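Local atomic coordinates of Exo beta-1,2-glucooligosaccharide sophorohydrolase (non-reducing end) (Parabacteroides distasonis ATCC 8503, PDB entry 5Z06), a protein that hydrolyses linear beta-1,2-glucan and beta-1,2-glucooligosaccharides of four or more units from the non-reducing end, releasing the disaccharide sophorose. Residues A[201-206]-A[249-254]; A[242-247]-A[643-648]. All coordinates share one frame; numbering follows the deposited sequence.

Overall arrangement
Both interactions involve the small three-stranded sheet built from strands 194-200, 204-210 and 243-247, and their centres lie about 12 Å apart. Interaction 1 joins the turn leading into strand 204-210 to the loop after strand 243-247, whereas interaction 2 joins the edge strand 243-247 to a turn of the mainly helical region, within the glycoamylase-like range. They meet along neighbouring strands through two probable hydrogen bonds, D246 N to I205 O at 2.8 Å and T245 OG1 with D206 OD1 at 2.6 Å. H204 of interaction 1 also packs against W643 of interaction 2. The calcium ion lies further off, about 12 Å from the side chain of Y244, and neither contact contributes a ligand to it.

Interaction 1 (A[201-206]-A[249-254]); sequences YERHID and GEVGKK
Carboxylate oxygen OE1 of E202, whose side chain packs together with R203 against V251, is gripped by two arginines. R203 NE reaches it at 2.7 Å, on the lone pair facing away from OE2, while R636 forms a second salt bridge from outside the contact; R203 NH2 adds a weak bond. OE2 is held separately by the backbone N of M282, so the buried carboxylate is fixed at both oxygens and its charge is probably well balanced. The V251 methyl CG2 sits over the centre of one face of the R203 guanidinium, 3.7 Å above its plane, and also touches E202 CG at 3.6 Å. With V251 CG1 anti to the backbone N (chi1 -171°), it is the other methyl that turns to this pair. R203 bends at chi2 (-62°), which folds its chain back to E202 and brings NH1 near G249 O, a weak bond of 3.4 Å at the edge of the guanidinium. The backbones are tied more firmly by G249 N to R203 O at 2.9 Å. Close by, E202 O and E250 O approach to 3.3 Å, but as two acceptors they form no bond. Residues 201-204 form a tight turn, closed by Y201 N to H204 O at 2.8 Å, that joins strand 194-200 to strand 204-210. It meets the loop between strands 243-247 and 254-262, which crosses from the three-stranded sheet to the four-stranded one, a topology consistent with a fibronectin type III-like sandwich.

Interaction 2 (A[242-247]-A[643-648]); sequences NRYTDF and WGEYGF
Strand 243-247 runs nearly antiparallel to the start of the 643-648 hairpin, 165° apart, with T245 and E645 facing each other at a CA-CA distance of 5.3 Å. The bridge between them is made by a side chain: E645 OE2 accepts T245 N at 3.0 Å, met from above the carboxylate plane. A bend at chi2 (77°) swings this carboxylate to the strand, where R237 adds a salt bridge to the same oxygen. With an alanine here, T245 N would probably lose its acceptor and R237 its countercharge, and a gap would open where the E645 chain now lies. T245 splits its branches: OG1, beside the backbone N and anti to the carbonyl carbon (chi1 -71°), lies by the E645 backbone and is bonded to D206, which leaves CG2 to meet W643 CD1 at 3.5 Å. The R243 chain runs alongside E645 but points the other way, its CD 3.8 Å from E645 CB, before NE pairs with E301. F247 CD2 rests on W643 CB at 4.3 Å. The turn from G644 to G647 is type I and follows helix 639-642; helix 284-297 flanks it, with M290 and A294 on W643 and R297 on Y646, while strand 204-210 pairs with 243-247 in the sheet.

Interaction 1 (A[201-206]-A[249-254])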
loop_
_atom_site.group_PDB
_atom_site.type_symbol
_atom_site.label_atom_id
_atom_site.label_comp_id
_atom_site.label_asym_id
_atom_site.label_seq_id
_atom_site.Cartn_x
_atom_site.Cartn_y
_atom_site.Cartn_z
ATOM N N TYR A 201 -22.038 -2.960 -4.137
ATOM C CA TYR A 201 -21.790 -4.189 -3.425
ATOM C C TYR A 201 -22.706 -4.117 -2.203
ATOM O O TYR A 201 -23.819 -3.598 -2.330
ATOM C CB TYR A 201 -20.294 -4.288 -3.130
ATOM C CG TYR A 201 -19.518 -4.405 -4.412
ATOM C CD1 TYR A 201 -19.174 -3.273 -5.115
ATOM C CD2 TYR A 201 -19.171 -5.651 -4.943
ATOM C CE1 TYR A 201 -18.478 -3.357 -6.296
ATOM C CE2 TYR A 201 -18.466 -5.752 -6.131
ATOM C CZ TYR A 201 -18.120 -4.590 -6.792
ATOM O OH TYR A 201 -17.441 -4.599 -7.978
ATOM N N GLU A 202 -22.280 -4.594 -1.043
ATOM C CA GLU A 202 -23.159 -4.623 0.111
ATOM C C GLU A 202 -23.148 -3.336 0.912
ATOM O O GLU A 202 -24.200 -2.837 1.358
ATOM C CB GLU A 202 -22.792 -5.789 0.997
ATOM C CG GLU A 202 -23.753 -5.950 2.168
ATOM C CD GLU A 202 -23.359 -7.061 3.065
ATOM O OE1 GLU A 202 -22.963 -6.760 4.196
ATOM O OE2 GLU A 202 -23.436 -8.223 2.650
ATOM N N ARG A 203 -21.956 -2.817 1.129
ATOM C CA ARG A 203 -21.765 -1.644 1.970
ATOM C C ARG A 203 -21.217 -0.472 1.204
ATOM O O ARG A 203 -21.019 0.613 1.776
ATOM C CB ARG A 203 -20.813 -1.994 3.101
ATOM C CG ARG A 203 -21.201 -3.240 3.863
ATOM C CD ARG A 203 -22.539 -3.067 4.521
ATOM N NE ARG A 203 -22.878 -4.252 5.290
ATOM C CZ ARG A 203 -23.578 -4.254 6.413
ATOM N NH1 ARG A 203 -24.036 -3.122 6.926
ATOM N NH2 ARG A 203 -23.832 -5.397 7.025
ATOM N N HIS A 204 -20.988 -0.651 -0.093
ATOM C CA HIS A 204 -20.382 0.412 -0.841
ATOM C C HIS A 204 -20.755 0.372 -2.281
ATOM O O HIS A 204 -21.209 -0.652 -2.770
ATOM C CB HIS A 204 -18.869 0.387 -0.693
ATOM C CG HIS A 204 -18.204 -0.552 -1.623
ATOM N ND1 HIS A 204 -18.191 -1.909 -1.411
ATOM C CD2 HIS A 204 -17.541 -0.333 -2.782
ATOM C CE1 HIS A 204 -17.544 -2.487 -2.407
ATOM N NE2 HIS A 204 -17.143 -1.554 -3.250
ATOM N N ILE A 205 -20.555 1.521 -2.921
ATOM C CA ILE A 205 -20.705 1.677 -4.336
ATOM C C ILE A 205 -19.395 2.198 -4.872
ATOM O O ILE A 205 -18.832 3.159 -4.361
ATOM C CB ILE A 205 -21.844 2.637 -4.704
ATOM C CG1 ILE A 205 -23.139 2.111 -4.093
ATOM C CG2 ILE A 205 -21.930 2.774 -6.228
ATOM C CD1 ILE A 205 -24.328 3.028 -4.234
ATOM N N ASP A 206 -18.917 1.537 -5.906
ATOM C CA ASP A 206 -17.731 1.959 -6.612
ATOM C C ASP A 206 -18.156 2.698 -7.837
ATOM O O ASP A 206 -18.943 2.174 -8.626
ATOM C CB ASP A 206 -16.915 0.740 -7.030
ATOM C CG ASP A 206 -16.134 0.162 -5.891
ATOM O OD1 ASP A 206 -15.610 0.973 -5.101
ATOM O OD2 ASP A 206 -16.029 -1.086 -5.804
ATOM N N GLY A 249 -22.064 1.945 4.093
ATOM C CA GLY A 249 -22.240 1.181 5.326
ATOM C C GLY A 249 -23.645 0.668 5.552
ATOM O O GLY A 249 -23.949 0.263 6.638
ATOM N N GLU A 250 -24.467 0.636 4.504
ATOM C CA GLU A 250 -25.879 0.360 4.606
ATOM C C GLU A 250 -26.316 -0.451 3.394
ATOM O O GLU A 250 -25.939 -0.144 2.254
ATOM C CB GLU A 250 -26.624 1.676 4.640
ATOM C CG GLU A 250 -28.133 1.532 4.642
ATOM C CD GLU A 250 -28.852 2.820 5.006
ATOM O OE1 GLU A 250 -28.175 3.831 5.300
ATOM O OE2 GLU A 250 -30.106 2.804 4.985
ATOM N N VAL A 251 -27.106 -1.480 3.653
ATOM C CA VAL A 251 -27.571 -2.386 2.628
ATOM C C VAL A 251 -28.925 -1.923 2.102
ATOM O O VAL A 251 -29.749 -1.414 2.845
ATOM C CB VAL A 251 -27.692 -3.814 3.166
ATOM C CG1 VAL A 251 -27.957 -4.792 2.024
ATOM C CG2 VAL A 251 -26.407 -4.207 3.888
ATOM N N GLY A 252 -29.150 -2.129 0.811
ATOM C CA GLY A 252 -30.401 -1.739 0.164
ATOM C C GLY A 252 -30.481 -0.248 -0.058
ATOM O O GLY A 252 -31.549 0.292 -0.191
ATOM N N LYS A 253 -29.346 0.415 -0.123
ATOM C CA LYS A 253 -29.307 1.856 -0.200
ATOM C C LYS A 253 -28.961 2.247 -1.596
ATOM O O LYS A 253 -27.917 1.820 -2.128
ATOM C CB LYS A 253 -28.256 2.414 0.747
ATOM C CG LYS A 253 -28.261 3.926 0.866
ATOM C CD LYS A 253 -29.567 4.486 1.433
ATOM C CE LYS A 253 -29.294 5.854 2.066
ATOM N NZ LYS A 253 -30.504 6.657 2.420
ATOM N N LYS A 254 -29.840 3.052 -2.188
ATOM C CA LYS A 254 -29.648 3.562 -3.520
ATOM C C LYS A 254 -28.912 4.878 -3.422
ATOM O O LYS A 254 -29.220 5.705 -2.568
ATOM C CB LYS A 254 -30.987 3.767 -4.233
ATOM C CG LYS A 254 -30.815 4.300 -5.646
ATOM C CD LYS A 254 -31.994 3.932 -6.543
ATOM C CE LYS A 254 -31.669 4.194 -8.009
ATOM N NZ LYS A 254 -32.861 4.034 -8.892
#

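Interaction 2 (A[242-247]-A[643-648])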
loop_
_atom_site.group_PDB
_atom_site.type_symbol
_atom_site.label_atom_id
_atom_site.label_comp_id
_atom_site.label_asym_id
_atom_site.label_seq_id
_atom_site.Cartn_x
_atom_site.Cartn_y
_atom_site.Cartn_z
ATOM N N ASN A 242 -8.828 7.401 -10.763
ATOM C CA ASN A 242 -10.038 7.559 -11.592
ATOM C C ASN A 242 -11.220 6.735 -11.080
ATOM O O ASN A 242 -12.004 6.143 -11.845
ATOM C CB ASN A 242 -9.750 7.157 -13.039
ATOM C CG ASN A 242 -8.700 8.031 -13.680
ATOM O OD1 ASN A 242 -8.623 9.249 -13.434
ATOM N ND2 ASN A 242 -7.867 7.412 -14.499
ATOM N N ARG A 243 -11.371 6.747 -9.770
ATOM C CA ARG A 243 -12.191 5.792 -9.117
ATOM C C ARG A 243 -12.550 6.319 -7.770
ATOM O O ARG A 243 -11.717 6.939 -7.128
ATOM C CB ARG A 243 -11.371 4.536 -8.920
ATOM C CG ARG A 243 -12.186 3.351 -9.202
ATOM C CD ARG A 243 -11.448 2.071 -8.874
ATOM N NE ARG A 243 -11.688 1.200 -9.989
ATOM C CZ ARG A 243 -12.866 0.686 -10.317
ATOM N NH1 ARG A 243 -13.948 0.864 -9.572
ATOM N NH2 ARG A 243 -12.937 -0.067 -11.390
ATOM N N TYR A 244 -13.766 6.058 -7.323
ATOM C CA TYR A 244 -14.146 6.443 -5.987
ATOM C C TYR A 244 -14.994 5.359 -5.358
ATOM O O TYR A 244 -15.907 4.824 -5.996
ATOM C CB TYR A 244 -14.873 7.784 -5.992
ATOM C CG TYR A 244 -15.477 8.078 -4.657
ATOM C CD1 TYR A 244 -14.664 8.264 -3.543
ATOM C CD2 TYR A 244 -16.858 8.122 -4.491
ATOM C CE1 TYR A 244 -15.202 8.503 -2.294
ATOM C CE2 TYR A 244 -17.409 8.383 -3.253
ATOM C CZ TYR A 244 -16.585 8.567 -2.165
ATOM O OH TYR A 244 -17.156 8.812 -0.958
ATOM N N THR A 245 -14.650 5.039 -4.114
ATOM C CA THR A 245 -15.323 4.046 -3.337
ATOM C C THR A 245 -16.143 4.746 -2.268
ATOM O O THR A 245 -15.604 5.324 -1.325
ATOM C CB THR A 245 -14.307 3.067 -2.743
ATOM O OG1 THR A 245 -13.789 2.251 -3.804
ATOM C CG2 THR A 245 -14.953 2.181 -1.698
ATOM N N ASP A 246 -17.460 4.684 -2.426
ATOM C CA ASP A 246 -18.341 5.326 -1.508
ATOM C C ASP A 246 -18.841 4.290 -0.553
ATOM O O ASP A 246 -19.720 3.495 -0.894
ATOM C CB ASP A 246 -19.527 5.964 -2.208
ATOM C CG ASP A 246 -20.258 6.935 -1.308
ATOM O OD1 ASP A 246 -19.588 7.671 -0.544
ATOM O OD2 ASP A 246 -21.505 6.959 -1.356
ATOM N N PHE A 247 -18.295 4.313 0.652
ATOM C CA PHE A 247 -18.716 3.383 1.654
ATOM C C PHE A 247 -19.964 3.920 2.347
ATOM O O PHE A 247 -19.866 4.767 3.208
ATOM C CB PHE A 247 -17.607 3.110 2.664
ATOM C CG PHE A 247 -17.885 1.907 3.493
ATOM C CD1 PHE A 247 -18.616 2.012 4.667
ATOM C CD2 PHE A 247 -17.486 0.663 3.060
ATOM C CE1 PHE A 247 -18.884 0.890 5.428
ATOM C CE2 PHE A 247 -17.776 -0.461 3.794
ATOM C CZ PHE A 247 -18.467 -0.354 4.990
ATOM N N TRP A 643 -11.921 -0.003 3.513
ATOM C CA TRP A 643 -12.228 -0.479 2.160
ATOM C C TRP A 643 -12.099 0.661 1.170
ATOM O O TRP A 643 -12.679 1.703 1.349
ATOM C CB TRP A 643 -13.620 -1.038 2.084
ATOM C CG TRP A 643 -13.956 -1.512 0.743
ATOM C CD1 TRP A 643 -14.785 -0.912 -0.133
ATOM C CD2 TRP A 643 -13.478 -2.701 0.112
ATOM N NE1 TRP A 643 -14.859 -1.642 -1.292
ATOM C CE2 TRP A 643 -14.078 -2.760 -1.165
ATOM C CE3 TRP A 643 -12.625 -3.737 0.508
ATOM C CZ2 TRP A 643 -13.846 -3.808 -2.061
ATOM C CZ3 TRP A 643 -12.382 -4.792 -0.386
ATOM C CH2 TRP A 643 -13.001 -4.814 -1.662
ATOM N N GLY A 644 -11.335 0.441 0.125
ATOM C CA GLY A 644 -11.042 1.462 -0.836
ATOM C C GLY A 644 -11.148 0.915 -2.250
ATOM O O GLY A 644 -11.601 -0.226 -2.472
ATOM N N GLU A 645 -10.625 1.717 -3.171
ATOM C CA GLU A 645 -10.813 1.546 -4.607
ATOM C C GLU A 645 -10.047 0.364 -5.138
ATOM O O GLU A 645 -10.447 -0.226 -6.160
ATOM C CB GLU A 645 -10.356 2.808 -5.348
ATOM C CG GLU A 645 -11.241 4.025 -5.113
ATOM C CD GLU A 645 -11.041 4.712 -3.779
ATOM O OE1 GLU A 645 -10.107 4.381 -3.036
ATOM O OE2 GLU A 645 -11.821 5.620 -3.493
ATOM N N TYR A 646 -8.931 0.034 -4.466
ATOM C CA TYR A 646 -8.094 -1.073 -4.876
ATOM C C TYR A 646 -8.080 -2.201 -3.855
ATOM O O TYR A 646 -7.133 -2.963 -3.785
ATOM C CB TYR A 646 -6.695 -0.594 -5.211
ATOM C CG TYR A 646 -6.581 0.277 -6.445
ATOM C CD1 TYR A 646 -7.425 0.121 -7.549
ATOM C CD2 TYR A 646 -5.614 1.243 -6.523
ATOM C CE1 TYR A 646 -7.298 0.932 -8.652
ATOM C CE2 TYR A 646 -5.476 2.036 -7.637
ATOM C CZ TYR A 646 -6.317 1.869 -8.689
ATOM O OH TYR A 646 -6.161 2.671 -9.770
ATOM N N GLY A 647 -9.171 -2.340 -3.115
ATOM C CA GLY A 647 -9.305 -3.368 -2.107
ATOM C C GLY A 647 -9.098 -2.685 -0.778
ATOM O O GLY A 647 -9.304 -1.478 -0.644
ATOM N N PHE A 648 -8.662 -3.440 0.207
ATOM C CA PHE A 648 -8.486 -2.863 1.524
ATOM C C PHE A 648 -7.250 -2.014 1.531
ATOM O O PHE A 648 -6.274 -2.318 0.855
ATOM C CB PHE A 648 -8.400 -3.914 2.615
ATOM C CG PHE A 648 -9.628 -4.737 2.738
ATOM C CD1 PHE A 648 -10.696 -4.293 3.493
ATOM C CD2 PHE A 648 -9.718 -5.976 2.123
ATOM C CE1 PHE A 648 -11.827 -5.072 3.622
ATOM C CE2 PHE A 648 -10.860 -6.747 2.240
ATOM C CZ PHE A 648 -11.910 -6.292 2.988
#